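Long-range contacts in VP1 (Polyomavirus HPyV7, PDB 4PCH), which probably forms the icosahedral virus shell as pentamers of jelly-roll subunits and takes part in attachment to host cells: residues V82-R87 against G217-F222; L10-L15 against H265-R270; V63-L68 against F222-L227. All blocks are in the same frame, centred on the assembly; numbering follows the deposited sequence. Where two conformers were deposited one is given.

Contact 1: residues V82-R87 against G217-F222; sequences VWEAYR and GILCTF
Glu84 stretches its carboxylate across to the Gly217 backbone where two antiparallel strands of the VP1 jelly roll, 79-93 and 208-219, run side by side. Gly217 N donates a nearly straight bond (2.8 Å) to Glu84 OE2, which accepts through its anti lone pair, the one facing away from the other oxygen. A chi1 of 176° carries the Glu84 chain away from its own N, and the extended remainder spans the distance. The same carboxylate forms salt bridges with Arg267 and Arg269 of strand 253-271, so a buried acid is held by two cations and a peptide N-H, which would probably stabilise its charged form. Ile218 forms the hydrogen-bonded pair with Ala85, N to O in both directions; on that face Ile218 CB lies 4.2 Å from Ala85 CB. Leu219, opposite Glu84 in a non-hydrogen-bonded pair, lays CD2 against Glu84 CG at 4.1 Å and also approaches Val82 CG2. Cys220 is the centre of an inverse gamma turn, and Cys220 N bonds to Trp83 O at 2.9 Å. Thr221 lies side by side with Val82, its CG2 4.2 Å from Val82 CG1. Next to these two, a water bridges the backbones, accepting from Trp83 N at 2.8 Å and donating to Cys220 O at 2.7 Å.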
ATOM      1  N   VAL B  82      10.808  10.550  38.826  1.00 17.21           N
ATOM      2  CA  VAL B  82      10.196   9.299  38.337  1.00 17.40           C
ATOM      3  C   VAL B  82      10.874   8.866  37.040  1.00 15.96           C
ATOM      4  O   VAL B  82      11.511   9.681  36.359  1.00 17.57           O
ATOM      5  CB  VAL B  82       8.677   9.473  38.056  1.00 16.80           C
ATOM      6  CG1 VAL B  82       7.928   9.878  39.309  1.00 18.44           C
ATOM      7  CG2 VAL B  82       8.433  10.529  36.977  1.00 18.47           C
ATOM      8  N   TRP B  83      10.724   7.591  36.702  1.00 15.30           N
ATOM      9  CA  TRP B  83      11.127   7.082  35.402  1.00 14.56           C
ATOM     10  C   TRP B  83      10.161   7.574  34.334  1.00 14.74           C
ATOM     11  O   TRP B  83       8.937   7.520  34.511  1.00 15.49           O
ATOM     12  CB  TRP B  83      11.139   5.574  35.387  1.00 14.87           C
ATOM     13  CG  TRP B  83      12.219   4.969  36.220  1.00 15.17           C
ATOM     14  CD1 TRP B  83      12.057   4.215  37.353  1.00 16.34           C
ATOM     15  CD2 TRP B  83      13.625   4.990  35.948  1.00 14.92           C
ATOM     16  NE1 TRP B  83      13.275   3.807  37.816  1.00 15.61           N
ATOM     17  CE2 TRP B  83      14.254   4.266  36.975  1.00 15.91           C
ATOM     18  CE3 TRP B  83      14.417   5.578  34.951  1.00 14.84           C
ATOM     19  CZ2 TRP B  83      15.643   4.111  37.042  1.00 16.48           C
ATOM     20  CZ3 TRP B  83      15.791   5.406  35.001  1.00 16.36           C
ATOM     21  CH2 TRP B  83      16.391   4.680  36.037  1.00 17.50           C
ATOM     22  N   GLU B  84      10.735   8.074  33.245  1.00 13.89           N
ATOM     23  CA  GLU B  84       9.998   8.524  32.064  1.00 13.96           C
ATOM     24  C   GLU B  84      10.381   7.655  30.860  1.00 14.68           C
ATOM     25  O   GLU B  84      11.563   7.599  30.479  1.00 13.10           O
ATOM     26  CB  GLU B  84      10.350   9.992  31.786  1.00 14.91           C
ATOM     27  CG  GLU B  84       9.743  10.588  30.528  1.00 14.95           C
ATOM     28  CD  GLU B  84      10.413  11.890  30.089  1.00 16.10           C
ATOM     29  OE1 GLU B  84      11.427  12.286  30.721  1.00 16.71           O
ATOM     30  OE2 GLU B  84       9.946  12.494  29.095  1.00 18.10           O
ATOM     31  N   ALA B  85       9.390   6.985  30.272  1.00 12.59           N
ATOM     32  CA  ALA B  85       9.631   6.138  29.120  1.00 14.15           C
ATOM     33  C   ALA B  85       9.446   7.011  27.885  1.00 14.89           C
ATOM     34  O   ALA B  85       8.354   7.518  27.640  1.00 14.37           O
ATOM     35  CB  ALA B  85       8.685   4.950  29.099  1.00 15.44           C
ATOM     36  N   TYR B  86      10.531   7.229  27.145  1.00 13.99           N
ATOM     37  CA  TYR B  86      10.545   8.202  26.046  1.00 15.04           C
ATOM     38  C   TYR B  86      10.604   7.568  24.653  1.00 14.82           C
ATOM     39  O   TYR B  86      10.402   8.252  23.660  1.00 15.74           O
ATOM     40  CB  TYR B  86      11.688   9.214  26.226  1.00 16.11           C
ATOM     41  CG  TYR B  86      13.069   8.594  26.254  1.00 17.98           C
ATOM     42  CD1 TYR B  86      13.638   8.170  27.442  1.00 16.68           C
ATOM     43  CD2 TYR B  86      13.800   8.432  25.085  1.00 18.16           C
ATOM     44  CE1 TYR B  86      14.905   7.594  27.471  1.00 18.39           C
ATOM     45  CE2 TYR B  86      15.059   7.872  25.099  1.00 18.65           C
ATOM     46  CZ  TYR B  86      15.610   7.451  26.281  1.00 19.19           C
ATOM     47  OH  TYR B  86      16.858   6.893  26.236  1.00 19.43           O
ATOM     48  N   ARG B  87      10.826   6.259  24.584  1.00 14.38           N
ATOM     49  CA  ARG B  87      10.984   5.584  23.299  1.00 16.17           C
ATOM     50  C   ARG B  87      10.781   4.110  23.525  1.00 17.08           C
ATOM     51  O   ARG B  87      11.115   3.590  24.591  1.00 14.86           O
ATOM     52  CB  ARG B  87      12.407   5.869  22.758  1.00 20.96           C
ATOM     53  CG  ARG B  87      12.871   5.121  21.528  1.00 30.49           C
ATOM     54  CD  ARG B  87      14.064   5.829  20.859  1.00 36.71           C
ATOM     55  NE  ARG B  87      15.342   5.682  21.571  1.00 49.31           N
ATOM     56  CZ  ARG B  87      16.130   4.603  21.511  1.00 52.00           C
ATOM     57  NH1 ARG B  87      15.777   3.537  20.803  1.00 37.66           N
ATOM     58  NH2 ARG B  87      17.274   4.573  22.180  1.00 43.56           N
ATOM     59  N   GLY B 217       7.453  12.036  27.834  1.00 16.91           N
ATOM     60  CA  GLY B 217       7.052  10.669  27.591  1.00 17.10           C
ATOM     61  C   GLY B 217       6.067  10.178  28.625  1.00 14.69           C
ATOM     62  O   GLY B 217       5.415  10.962  29.290  1.00 16.99           O
ATOM     63  N   ILE B 218       6.008   8.867  28.782  1.00 14.40           N
ATOM     64  CA  ILE B 218       5.124   8.227  29.728  1.00 14.33           C
ATOM     65  C   ILE B 218       5.766   8.333  31.116  1.00 14.74           C
ATOM     66  O   ILE B 218       6.918   7.971  31.293  1.00 16.95           O
ATOM     67  CB  ILE B 218       4.946   6.742  29.401  1.00 14.72           C
ATOM     68  CG1 ILE B 218       4.298   6.534  28.026  1.00 15.89           C
ATOM     69  CG2 ILE B 218       4.143   6.051  30.496  1.00 18.34           C
ATOM     70  CD1 ILE B 218       3.017   7.302  27.819  1.00 18.01           C
ATOM     71  N   LEU B 219       5.020   8.830  32.082  1.00 14.30           N
ATOM     72  CA  LEU B 219       5.550   9.006  33.440  1.00 14.49           C
ATOM     73  C   LEU B 219       5.132   7.813  34.268  1.00 14.77           C
ATOM     74  O   LEU B 219       3.944   7.625  34.570  1.00 13.92           O
ATOM     75  CB  LEU B 219       5.055  10.311  34.033  1.00 15.59           C
ATOM     76  CG  LEU B 219       5.403  11.574  33.244  1.00 19.25           C
ATOM     77  CD1 LEU B 219       4.665  12.755  33.847  1.00 21.20           C
ATOM     78  CD2 LEU B 219       6.903  11.818  33.199  1.00 20.17           C
ATOM     79  N   CYS B 220       6.116   6.988  34.619  1.00 14.03           N
ATOM     80  CA  CYS B 220       5.841   5.715  35.256  1.00 13.32           C
ATOM     81  C   CYS B 220       5.847   5.926  36.765  1.00 14.35           C
ATOM     82  O   CYS B 220       6.706   5.401  37.485  1.00 14.97           O
ATOM     83  CB  CYS B 220       6.889   4.697  34.837  1.00 15.58           C
ATOM     84  SG  CYS B 220       6.838   4.281  33.068  1.00 16.66           S
ATOM     85  N   THR B 221       4.857   6.663  37.251  1.00 13.44           N
ATOM     86  CA  THR B 221       4.906   7.201  38.602  1.00 14.96           C
ATOM     87  C   THR B 221       4.692   6.149  39.671  1.00 15.32           C
ATOM     88  O   THR B 221       5.007   6.393  40.834  1.00 14.28           O
ATOM     89  CB  THR B 221       3.865   8.308  38.809  1.00 16.13           C
ATOM     90  OG1 THR B 221       2.560   7.778  38.650  1.00 17.83           O
ATOM     91  CG2 THR B 221       4.050   9.443  37.784  1.00 17.11           C
ATOM     92  N   PHE B 222       4.107   5.011  39.280  1.00 15.37           N
ATOM     93  CA  PHE B 222       3.865   3.926  40.236  1.00 17.35           C
ATOM     94  C   PHE B 222       5.045   2.971  40.331  1.00 19.48           C
ATOM     95  O   PHE B 222       4.944   1.976  41.044  1.00 23.48           O
ATOM     96  CB  PHE B 222       2.609   3.112  39.869  1.00 16.27           C
ATOM     97  CG  PHE B 222       1.347   3.923  39.743  1.00 16.16           C
ATOM     98  CD1 PHE B 222       1.141   5.072  40.468  1.00 16.30           C
ATOM     99  CD2 PHE B 222       0.324   3.471  38.915  1.00 16.18           C
ATOM    100  CE1 PHE B 222      -0.041   5.787  40.355  1.00 17.61           C
ATOM    101  CE2 PHE B 222      -0.857   4.171  38.810  1.00 17.03           C
ATOM    102  CZ  PHE B 222      -1.040   5.322  39.518  1.00 17.70           C
TER
HETATM  103  O   HOH W   1       9.265   5.819  38.380  1.00 18.00           O

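Contact 2: residues L10-L15 against H265-R270; sequences LDTVPL and HCRQRR
Thr12 lays its CG2 methyl over one face of the Arg269 guanidinium, 3.4 Å above the plane and displaced toward the rim. Thr12 CG2 also lies over a face of the Arg267 guanidinium, 3.6 Å from Arg267 NE, and thus packs against two arginine heads at once. Arg269 starts with CG anti to the backbone nitrogen (chi1 177°) and then bends at both chi2 and chi3, folding back toward strand 10-12. There Arg269 NH2 donates to Leu10 O at 2.9 Å, the acceptor lying at the edge of the guanidinium and only 5° out of its plane. This bond helps to fix the rotation of the Arg269 head, with Glu84 as the acidic partner of both arginines. The backbones beneath belong to the first and last long strands of this core fragment of VP1, which pair antiparallel in the jelly roll. Thr12 and Arg269 face each other as a non-hydrogen-bonded pair, flanked by bonds from Arg270 N to Asp11 O and from Val13 N to Gln268 O. The latter is straight at its hydrogen, although Val13 N stands 39° out of the Gln268 carbonyl plane. Val13 CG2 packs on Gln268 CB at 3.7 Å, the two side chains crossing at a slant. Beyond this point the first segment veers off, and a water lies between the strands, 2.9 Å from Gln268 N and 2.8 Å from Val13 O. Farther along, Leu15 touches the partner strand through CD2, which meets Arg267 CB at 4.2 Å.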
ATOM      1  N   LEU B  10       8.905  19.030  35.189  1.00 25.64           N
ATOM      2  CA  LEU B  10      10.077  19.888  35.240  1.00 28.38           C
ATOM      3  C   LEU B  10      11.096  19.312  34.281  1.00 27.96           C
ATOM      4  O   LEU B  10      10.699  18.754  33.244  1.00 24.41           O
ATOM      5  CB  LEU B  10      10.616  20.001  36.671  1.00 31.30           C
ATOM      6  CG  LEU B  10       9.636  20.554  37.706  1.00 35.37           C
ATOM      7  CD1 LEU B  10      10.361  20.728  39.033  1.00 35.64           C
ATOM      8  CD2 LEU B  10       9.009  21.879  37.253  1.00 38.24           C
ATOM      9  N   ASP B  11      12.382  19.416  34.612  1.00 28.25           N
ATOM     10  CA  ASP B  11      13.429  19.012  33.682  1.00 31.24           C
ATOM     11  C   ASP B  11      13.815  17.557  33.847  1.00 27.73           C
ATOM     12  O   ASP B  11      13.650  16.963  34.925  1.00 25.36           O
ATOM     13  CB  ASP B  11      14.682  19.886  33.839  1.00 34.55           C
ATOM     14  CG  ASP B  11      14.476  21.315  33.342  1.00 41.52           C
ATOM     15  OD1 ASP B  11      13.585  21.561  32.500  1.00 42.59           O
ATOM     16  OD2 ASP B  11      15.224  22.197  33.792  1.00 50.53           O
ATOM     17  N   THR B  12      14.329  16.976  32.766  1.00 25.95           N
ATOM     18  CA  THR B  12      14.953  15.680  32.869  1.00 25.95           C
ATOM     19  C   THR B  12      16.162  15.804  33.784  1.00 28.41           C
ATOM     20  O   THR B  12      16.795  16.867  33.888  1.00 27.46           O
ATOM     21  CB  THR B  12      15.378  15.096  31.500  1.00 27.64           C
ATOM     22  OG1 THR B  12      16.253  16.008  30.843  1.00 35.64           O
ATOM     23  CG2 THR B  12      14.155  14.832  30.609  1.00 26.72           C
ATOM     24  N   VAL B  13      16.456  14.706  34.464  1.00 27.04           N
ATOM     25  CA  VAL B  13      17.640  14.592  35.284  1.00 28.22           C
ATOM     26  C   VAL B  13      18.828  14.376  34.321  1.00 28.07           C
ATOM     27  O   VAL B  13      18.691  13.634  33.349  1.00 29.04           O
ATOM     28  CB  VAL B  13      17.494  13.407  36.253  1.00 28.58           C
ATOM     29  CG1 VAL B  13      18.750  13.202  37.069  1.00 32.64           C
ATOM     30  CG2 VAL B  13      16.299  13.626  37.171  1.00 29.73           C
ATOM     31  N   PRO B  14      19.978  15.037  34.570  1.00 30.43           N
ATOM     32  CA  PRO B  14      21.099  14.851  33.638  1.00 32.69           C
ATOM     33  C   PRO B  14      21.380  13.360  33.387  1.00 31.14           C
ATOM     34  O   PRO B  14      21.363  12.558  34.321  1.00 30.96           O
ATOM     35  CB  PRO B  14      22.269  15.526  34.362  1.00 35.63           C
ATOM     36  CG  PRO B  14      21.624  16.567  35.221  1.00 36.90           C
ATOM     37  CD  PRO B  14      20.324  15.944  35.678  1.00 31.22           C
ATOM     38  N   LEU B  15      21.603  12.998  32.129  1.00 30.91           N
ATOM     39  CA  LEU B  15      21.814  11.606  31.747  1.00 31.01           C
ATOM     40  C   LEU B  15      23.141  11.024  32.249  1.00 35.28           C
ATOM     41  O   LEU B  15      24.212  11.572  31.968  1.00 34.00           O
ATOM     42  CB  LEU B  15      21.780  11.462  30.224  1.00 32.02           C
ATOM     43  CG  LEU B  15      20.557  11.974  29.458  1.00 31.05           C
ATOM     44  CD1 LEU B  15      20.765  11.683  27.978  1.00 28.58           C
ATOM     45  CD2 LEU B  15      19.255  11.359  29.970  1.00 32.05           C
ATOM     46  N   HIS B 265      12.678   2.335  26.704  1.00 14.11           N
ATOM     47  CA  HIS B 265      13.792   3.147  27.161  1.00 14.85           C
ATOM     48  C   HIS B 265      13.327   4.223  28.100  1.00 15.04           C
ATOM     49  O   HIS B 265      12.414   4.975  27.777  1.00 14.40           O
ATOM     50  CB  HIS B 265      14.470   3.789  25.970  1.00 15.00           C
ATOM     51  CG  HIS B 265      14.924   2.801  24.951  1.00 15.60           C
ATOM     52  ND1 HIS B 265      16.237   2.388  24.855  1.00 19.12           N
ATOM     53  CD2 HIS B 265      14.249   2.141  23.984  1.00 16.70           C
ATOM     54  CE1 HIS B 265      16.347   1.516  23.869  1.00 20.04           C
ATOM     55  NE2 HIS B 265      15.153   1.341  23.337  1.00 16.68           N
ATOM     56  N   CYS B 266      13.972   4.296  29.257  1.00 14.40           N
ATOM     57  CA  CYS B 266      13.572   5.209  30.347  1.00 15.31           C
ATOM     58  C   CYS B 266      14.718   6.125  30.758  1.00 15.40           C
ATOM     59  O   CYS B 266      15.889   5.753  30.684  1.00 15.74           O
ATOM     60  CB  CYS B 266      13.139   4.429  31.576  1.00 15.43           C
ATOM     61  SG  CYS B 266      11.745   3.326  31.284  1.00 18.13           S
ATOM     62  N   ARG B 267      14.349   7.325  31.173  1.00 16.41           N
ATOM     63  CA  ARG B 267      15.263   8.283  31.795  1.00 17.00           C
ATOM     64  C   ARG B 267      14.531   8.835  33.023  1.00 15.95           C
ATOM     65  O   ARG B 267      13.386   8.482  33.276  1.00 17.47           O
ATOM     66  CB  ARG B 267      15.647   9.426  30.831  1.00 18.71           C
ATOM     67  CG  ARG B 267      14.469  10.292  30.406  1.00 18.44           C
ATOM     68  CD  ARG B 267      14.752  11.115  29.162  1.00 20.55           C
ATOM     69  NE  ARG B 267      13.540  11.806  28.727  1.00 20.63           N
ATOM     70  CZ  ARG B 267      13.324  12.262  27.495  1.00 24.32           C
ATOM     71  NH1 ARG B 267      14.276  12.171  26.557  1.00 25.13           N
ATOM     72  NH2 ARG B 267      12.161  12.838  27.208  1.00 22.79           N
ATOM     73  N   GLN B 268      15.195   9.662  33.805  1.00 17.45           N
ATOM     74  CA  GLN B 268      14.567  10.241  34.979  1.00 18.00           C
ATOM     75  C   GLN B 268      14.079  11.651  34.717  1.00 20.46           C
ATOM     76  O   GLN B 268      14.761  12.447  34.061  1.00 19.18           O
ATOM     77  CB  GLN B 268      15.526  10.190  36.151  1.00 18.94           C
ATOM     78  CG  GLN B 268      15.829   8.766  36.576  1.00 19.66           C
ATOM     79  CD  GLN B 268      16.757   8.668  37.780  1.00 21.44           C
ATOM     80  OE1 GLN B 268      17.144   9.664  38.403  1.00 22.19           O
ATOM     81  NE2 GLN B 268      17.102   7.434  38.132  1.00 23.08           N
ATOM     82  N   ARG B 269      12.942  11.974  35.309  1.00 17.73           N
ATOM     83  CA  ARG B 269      12.280  13.271  35.135  1.00 17.86           C
ATOM     84  C   ARG B 269      11.798  13.737  36.495  1.00 19.11           C
ATOM     85  O   ARG B 269      11.189  12.953  37.237  1.00 19.45           O
ATOM     86  CB  ARG B 269      11.106  13.099  34.170  1.00 17.58           C
ATOM     87  CG  ARG B 269      10.234  14.327  33.919  1.00 18.92           C
ATOM     88  CD  ARG B 269      10.903  15.367  33.047  1.00 19.04           C
ATOM     89  NE  ARG B 269      10.780  15.006  31.637  1.00 20.79           N
ATOM     90  CZ  ARG B 269      10.712  15.862  30.621  1.00 21.03           C
ATOM     91  NH1 ARG B 269      10.607  15.389  29.392  1.00 20.35           N
ATOM     92  NH2 ARG B 269      10.744  17.173  30.821  1.00 22.36           N
ATOM     93  N   ARG B 270      12.057  14.994  36.840  1.00 19.78           N
ATOM     94  CA  ARG B 270      11.465  15.580  38.052  1.00 22.00           C
ATOM     95  C   ARG B 270      10.073  16.156  37.719  1.00 22.21           C
ATOM     96  O   ARG B 270       9.841  16.735  36.649  1.00 21.36           O
ATOM     97  CB  ARG B 270      12.397  16.606  38.743  1.00 28.89           C
ATOM     98  CG  ARG B 270      12.185  16.600  40.280  1.00 33.22           C
ATOM     99  CD  ARG B 270      13.073  17.517  41.117  1.00 42.47           C
ATOM    100  NE  ARG B 270      14.259  16.867  41.698  1.00 44.53           N
ATOM    101  CZ  ARG B 270      14.298  16.086  42.794  1.00 41.80           C
ATOM    102  NH1 ARG B 270      15.476  15.598  43.180  1.00 41.38           N
ATOM    103  NH2 ARG B 270      13.204  15.760  43.510  1.00 29.35           N
TER
HETATM  104  O   HOH W   2      17.720  11.011  33.288  1.00 21.94           O

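Contact 3: residues V63-L68 against F222-L227; sequences VAVINL and FGSVYL
Strands 63-67 and 224-227 run antiparallel, their axes 4.5 Å apart at closest approach and their directions 162° apart, with Ala64-Leu227 and Ile66-Val225 as hydrogen-bonded pairs. Between these, Val65 and Tyr226 lie side by side on one face. Val65 CG1 sits over the Tyr226 ring, 3.9 Å from its centroid and 16° off the normal, a CH-pi contact, while CG2 touches the ring carbon CD2. The chi1 of -172° turns Val65 CG1 to the side remote from its own N and so over the ring; Val65 CG1 also packs against Ser224 CB at 3.6 Å. Farther along this face Ser224 OG donates to Asn67 OD1 at 2.8 Å, in the plane of the amide carbonyl and on a lone pair, but in one of two Asn67 conformers, so this bond is provisional. The pairing joins two strands of the VP1 jelly roll, and the other face turns toward its apolar interior. On that side Ile66 CB meets Val225 CG1 at 3.8 Å, and Ile66 CG1 approaches Leu227 CD1. Leu227 packs further on Leu27, Cys123, Phe262 and Val264. Leu68 continues the row, with Leu68 CD2 4.2 Å from Val225 CG1. Past the last strand pair, Leu68 N still donates to Gly223 O, at 2.8 Å, holding the turn that precedes strand 224-227. A water donates both to Gly223 O and to Leu68 O, 2.6 Å from each.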
ATOM      1  N   VAL B  63      -1.279  -8.583  28.689  1.00 11.29           N
ATOM      2  CA  VAL B  63      -0.783  -7.497  29.528  1.00 13.68           C
ATOM      3  C   VAL B  63       0.475  -7.946  30.247  1.00 12.73           C
ATOM      4  O   VAL B  63       0.620  -9.116  30.629  1.00 14.57           O
ATOM      5  CB  VAL B  63      -1.829  -7.014  30.563  1.00 17.28           C
ATOM      6  CG1 VAL B  63      -3.032  -6.382  29.870  1.00 19.42           C
ATOM      7  CG2 VAL B  63      -2.295  -8.142  31.442  1.00 19.57           C
ATOM      8  N   ALA B  64       1.356  -6.996  30.481  1.00 13.98           N
ATOM      9  CA  ALA B  64       2.511  -7.207  31.347  1.00 15.65           C
ATOM     10  C   ALA B  64       2.708  -5.942  32.154  1.00 15.13           C
ATOM     11  O   ALA B  64       2.482  -4.852  31.636  1.00 15.53           O
ATOM     12  CB  ALA B  64       3.756  -7.531  30.554  1.00 16.52           C
ATOM     13  N   VAL B  65       3.094  -6.113  33.421  1.00 15.20           N
ATOM     14  CA  VAL B  65       3.447  -4.996  34.284  1.00 15.30           C
ATOM     15  C   VAL B  65       4.875  -5.245  34.734  1.00 16.99           C
ATOM     16  O   VAL B  65       5.158  -6.220  35.448  1.00 18.20           O
ATOM     17  CB  VAL B  65       2.524  -4.842  35.492  1.00 17.34           C
ATOM     18  CG1 VAL B  65       2.845  -3.544  36.220  1.00 20.04           C
ATOM     19  CG2 VAL B  65       1.065  -4.822  35.063  1.00 18.07           C
ATOM     20  N   ILE B  66       5.761  -4.358  34.297  1.00 15.61           N
ATOM     21  CA  ILE B  66       7.196  -4.536  34.442  1.00 19.83           C
ATOM     22  C   ILE B  66       7.688  -3.552  35.496  1.00 17.57           C
ATOM     23  O   ILE B  66       7.566  -2.347  35.322  1.00 16.87           O
ATOM     24  CB  ILE B  66       7.955  -4.253  33.119  1.00 21.03           C
ATOM     25  CG1 ILE B  66       7.372  -5.034  31.927  1.00 25.05           C
ATOM     26  CG2 ILE B  66       9.429  -4.583  33.286  1.00 24.41           C
ATOM     27  CD1 ILE B  66       7.235  -6.509  32.162  1.00 25.93           C
ATOM     28  N   ASN B  67       8.253  -4.075  36.571  1.00 18.70           N
ATOM     29  CA  ASN B  67       8.777  -3.223  37.624  0.70 19.63           C
ATOM     30  C   ASN B  67      10.081  -2.518  37.171  1.00 20.20           C
ATOM     31  O   ASN B  67      10.914  -3.086  36.485  1.00 20.69           O
ATOM     32  CB  ASN B  67       8.977  -4.020  38.908  0.70 22.55           C
ATOM     33  CG  ASN B  67       7.673  -4.619  39.445  0.70 24.62           C
ATOM     34  OD1 ASN B  67       6.596  -4.017  39.350  0.70 24.83           O
ATOM     35  ND2 ASN B  67       7.769  -5.798  40.004  0.70 27.08           N
ATOM     36  N   LEU B  68      10.234  -1.265  37.558  1.00 17.42           N
ATOM     37  CA  LEU B  68      11.416  -0.491  37.223  1.00 17.78           C
ATOM     38  C   LEU B  68      12.245  -0.358  38.493  1.00 17.15           C
ATOM     39  O   LEU B  68      11.738  -0.551  39.573  1.00 18.28           O
ATOM     40  CB  LEU B  68      11.005   0.891  36.714  1.00 17.36           C
ATOM     41  CG  LEU B  68      10.077   0.804  35.497  1.00 17.73           C
ATOM     42  CD1 LEU B  68       9.499   2.163  35.182  1.00 17.71           C
ATOM     43  CD2 LEU B  68      10.799   0.249  34.286  1.00 18.63           C
ATOM     44  N   PHE B 222       4.107   5.011  39.280  1.00 15.37           N
ATOM     45  CA  PHE B 222       3.865   3.926  40.236  1.00 17.35           C
ATOM     46  C   PHE B 222       5.045   2.971  40.331  1.00 19.48           C
ATOM     47  O   PHE B 222       4.944   1.976  41.044  1.00 23.48           O
ATOM     48  CB  PHE B 222       2.609   3.112  39.869  1.00 16.27           C
ATOM     49  CG  PHE B 222       1.347   3.923  39.743  1.00 16.16           C
ATOM     50  CD1 PHE B 222       1.141   5.072  40.468  1.00 16.30           C
ATOM     51  CD2 PHE B 222       0.324   3.471  38.915  1.00 16.18           C
ATOM     52  CE1 PHE B 222      -0.041   5.787  40.355  1.00 17.61           C
ATOM     53  CE2 PHE B 222      -0.857   4.171  38.810  1.00 17.03           C
ATOM     54  CZ  PHE B 222      -1.040   5.322  39.518  1.00 17.70           C
ATOM     55  N   GLY B 223       6.113   3.220  39.560  1.00 16.20           N
ATOM     56  CA  GLY B 223       7.324   2.388  39.597  1.00 18.71           C
ATOM     57  C   GLY B 223       7.346   1.190  38.665  1.00 16.23           C
ATOM     58  O   GLY B 223       8.231   0.326  38.750  1.00 18.26           O
ATOM     59  N   SER B 224       6.373   1.132  37.761  1.00 14.32           N
ATOM     60  CA  SER B 224       6.283   0.082  36.774  1.00 14.40           C
ATOM     61  C   SER B 224       5.835   0.679  35.457  1.00 15.98           C
ATOM     62  O   SER B 224       5.232   1.739  35.438  1.00 15.07           O
ATOM     63  CB  SER B 224       5.222  -0.962  37.154  1.00 17.92           C
ATOM     64  OG  SER B 224       5.490  -1.606  38.364  1.00 22.52           O
ATOM     65  N   VAL B 225       6.095  -0.058  34.381  1.00 15.56           N
ATOM     66  CA  VAL B 225       5.577   0.280  33.052  1.00 15.05           C
ATOM     67  C   VAL B 225       4.572  -0.806  32.661  1.00 15.24           C
ATOM     68  O   VAL B 225       4.778  -1.991  32.937  1.00 14.35           O
ATOM     69  CB  VAL B 225       6.700   0.483  32.026  1.00 17.28           C
ATOM     70  CG1 VAL B 225       7.537  -0.754  31.820  1.00 16.33           C
ATOM     71  CG2 VAL B 225       6.139   0.957  30.688  1.00 17.06           C
ATOM     72  N   TYR B 226       3.487  -0.379  32.020  1.00 13.87           N
ATOM     73  CA  TYR B 226       2.345  -1.228  31.719  1.00 12.73           C
ATOM     74  C   TYR B 226       2.332  -1.396  30.211  1.00 12.53           C
ATOM     75  O   TYR B 226       2.332  -0.388  29.486  1.00 13.09           O
ATOM     76  CB  TYR B 226       1.035  -0.568  32.176  1.00 16.01           C
ATOM     77  CG  TYR B 226       0.919  -0.495  33.695  1.00 14.47           C
ATOM     78  CD1 TYR B 226       1.746   0.334  34.417  1.00 17.18           C
ATOM     79  CD2 TYR B 226       0.003  -1.273  34.388  1.00 16.91           C
ATOM     80  CE1 TYR B 226       1.677   0.388  35.799  1.00 19.54           C
ATOM     81  CE2 TYR B 226      -0.086  -1.224  35.761  1.00 20.83           C
ATOM     82  CZ  TYR B 226       0.767  -0.389  36.466  1.00 19.84           C
ATOM     83  OH  TYR B 226       0.722  -0.308  37.831  1.00 23.48           O
ATOM     84  N   LEU B 227       2.413  -2.650  29.776  1.00 12.59           N
ATOM     85  CA  LEU B 227       2.389  -3.027  28.351  1.00 11.18           C
ATOM     86  C   LEU B 227       1.133  -3.791  28.058  1.00 12.37           C
ATOM     87  O   LEU B 227       0.728  -4.638  28.847  1.00 11.72           O
ATOM     88  CB  LEU B 227       3.600  -3.897  28.030  1.00 12.92           C
ATOM     89  CG  LEU B 227       4.954  -3.223  28.302  1.00 13.72           C
ATOM     90  CD1 LEU B 227       6.070  -4.213  28.062  1.00 14.19           C
ATOM     91  CD2 LEU B 227       5.127  -1.940  27.492  1.00 14.05           C
TER
HETATM   92  O   HOH W   3       9.658   0.136  40.897  1.00 26.51           O

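All three contacts lie in the connected antiparallel strands of the VP1 jelly roll, on the same side of the chain's centre. Contact 2 spans nearly the whole chain; within that span lies contact 3, and within contact 3 lies contact 1. Centres of contacts 1 and 2 are about 9 Å apart, with neighbouring strands 79-93 and 253-271 probably joined by a hydrogen bond from Arg269 N to Val82 O, 2.9 Å. Contacts 1 and 3, about 10 Å apart between centres, share Phe222 in the connection from strand 208-219 to strand 224-236, and Leu68 packs on Trp83 and Cys220. Contacts 2 and 3, about 18 Å between centres, do not touch. Sequence-distant segments thus build one continuous part of the subunit core.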